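Local coordinates for terminase large subunit (Thermus phage G20c, PDB 5M1P), which drives viral DNA into empty capsids as the ATP-powered packaging motor and, through its nuclease domain, cuts the genome to begin and end packaging, at residues S50-L55 and E66-A71. Sequence-based numbering, arbitrary orientation.
Sequences SVFSVL and ERMNGA
S50 and F52 pair with M68 and E66 across two strands of an antiparallel hairpin, each pair joined by two backbone hydrogen bonds. The bond from F52 N to E66 O, 2.8 Å long, is close to straight at 171°, and E66 N returns one to F52 O. V51 and R67 between them form the non-hydrogen-bonded pair, where the chains draw together to 4.5 Å between CA atoms; here R67 CA-H points to S50 O and V51 CA-H to E66 O, each 3.3 Å from CA to O.

On the face carrying S50, F52, E66 and M68, the methionine sets CG between its backbone N and carbonyl carbon (chi1 62°) and bends at chi2 (-66°), which lays the thioether alongside the S50 hydroxyl, a tight contact with SD 3.0 Å and CE 3.1 Å from OG. The M68 methyl also meets the phenyl ring obliquely, CE 4.2 Å from F52 CE2. S50 OG also meets two waters: one accepts a hydrogen bond from A71 N, and the other, weakly bonded to E66 O, sits above the centre of the F52 ring. E66 OE1 lies near the plane of that ring, at its edge, while OE2 bonds to T24.

On the reverse face, the extended R67 chain crosses V51 obliquely, its CD 3.8 Å from V51 CG2, which lies near the plane of the guanidinium at its edge; the guanidinium makes a cation-pi contact with Y49.

In the RNase H-like fold, these strands are central in the mixed sheet. V51 packs beside the metal-binding D177 of helix 177-186, which also touches R67. Helix 73-86 covers the F52 face through Q76, R79 and L83, and strand 37-42 flanks strand 49-56 on its other side.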
# COMPACT_ATOMS: atom_id res chain seq x y z
N SER A 50 6.10 7.38 -2.54
CA SER A 50 4.66 7.29 -2.49
C SER A 50 4.28 6.01 -3.21
O SER A 50 4.84 5.73 -4.26
CB SER A 50 4.01 8.48 -3.20
OG SER A 50 4.51 8.65 -4.52
N VAL A 51 3.35 5.26 -2.63
CA VAL A 51 2.86 4.03 -3.24
C VAL A 51 1.35 3.96 -3.14
O VAL A 51 0.78 4.03 -2.04
CB VAL A 51 3.47 2.79 -2.58
CG1 VAL A 51 3.03 1.53 -3.32
CG2 VAL A 51 4.98 2.89 -2.56
N PHE A 52 0.72 3.77 -4.29
CA PHE A 52 -0.73 3.67 -4.39
C PHE A 52 -1.05 2.29 -4.96
O PHE A 52 -0.64 1.98 -6.06
CB PHE A 52 -1.30 4.76 -5.32
CG PHE A 52 -0.84 6.16 -4.99
CD1 PHE A 52 -0.63 6.57 -3.68
CD2 PHE A 52 -0.65 7.09 -6.02
CE1 PHE A 52 -0.21 7.86 -3.39
CE2 PHE A 52 -0.24 8.38 -5.72
CZ PHE A 52 -0.01 8.76 -4.42
N SER A 53 -1.78 1.49 -4.18
CA SER A 53 -2.07 0.10 -4.54
C SER A 53 -3.56 -0.06 -4.79
O SER A 53 -4.35 0.02 -3.86
CB SER A 53 -1.62 -0.83 -3.43
OG SER A 53 -0.22 -0.77 -3.26
N VAL A 54 -3.93 -0.31 -6.04
CA VAL A 54 -5.32 -0.49 -6.43
C VAL A 54 -5.70 -1.96 -6.26
O VAL A 54 -5.15 -2.83 -6.94
CB VAL A 54 -5.55 -0.07 -7.90
CG1 VAL A 54 -7.02 -0.16 -8.24
CG2 VAL A 54 -5.04 1.34 -8.17
N LEU A 55 -6.64 -2.22 -5.34
CA LEU A 55 -7.12 -3.55 -5.00
C LEU A 55 -8.53 -3.78 -5.50
O LEU A 55 -9.42 -3.00 -5.22
CB LEU A 55 -7.09 -3.73 -3.49
CG LEU A 55 -7.61 -5.04 -2.92
CD1 LEU A 55 -6.86 -6.23 -3.50
CD2 LEU A 55 -7.49 -5.03 -1.42
N GLU A 66 1.15 2.04 -8.29
CA GLU A 66 1.91 3.19 -8.74
C GLU A 66 2.87 3.58 -7.64
O GLU A 66 2.47 3.65 -6.47
CB GLU A 66 0.99 4.36 -9.10
CG GLU A 66 1.73 5.54 -9.70
CD GLU A 66 0.85 6.50 -10.46
OE1 GLU A 66 -0.39 6.43 -10.34
OE2 GLU A 66 1.40 7.34 -11.21
N ARG A 67 4.12 3.80 -8.02
CA ARG A 67 5.17 4.10 -7.06
C ARG A 67 6.12 5.13 -7.63
O ARG A 67 6.56 5.02 -8.77
CB ARG A 67 5.93 2.82 -6.71
CG ARG A 67 7.12 3.02 -5.78
CD ARG A 67 7.51 1.70 -5.16
NE ARG A 67 8.62 1.75 -4.21
CZ ARG A 67 9.92 1.62 -4.51
NH1 ARG A 67 10.34 1.50 -5.77
NH2 ARG A 67 10.81 1.61 -3.52
N MET A 68 6.44 6.14 -6.85
CA MET A 68 7.52 7.05 -7.25
C MET A 68 8.05 7.74 -6.02
O MET A 68 7.52 7.58 -4.94
CB MET A 68 7.05 8.06 -8.30
CG MET A 68 5.95 9.00 -7.85
SD MET A 68 4.37 8.23 -7.51
CE MET A 68 3.41 9.71 -7.18
N ASN A 69 9.15 8.46 -6.18
CA ASN A 69 9.60 9.37 -5.14
C ASN A 69 9.94 10.70 -5.78
O ASN A 69 10.16 10.80 -6.98
CB ASN A 69 10.75 8.80 -4.30
CG ASN A 69 12.11 8.92 -4.96
OD1 ASN A 69 12.23 8.81 -6.18
ND2 ASN A 69 13.15 9.15 -4.14
N GLY A 70 9.94 11.71 -4.93
CA GLY A 70 10.18 13.06 -5.38
C GLY A 70 9.04 13.73 -6.13
O GLY A 70 9.23 14.83 -6.63
N ALA A 71 7.87 13.09 -6.22
CA ALA A 71 6.69 13.73 -6.82
C ALA A 71 6.21 14.81 -5.86
O ALA A 71 6.23 14.62 -4.65
CB ALA A 71 5.59 12.70 -7.04
O HOH W 1 6.64 10.78 -4.48
O HOH W 2 2.48 6.78 -5.81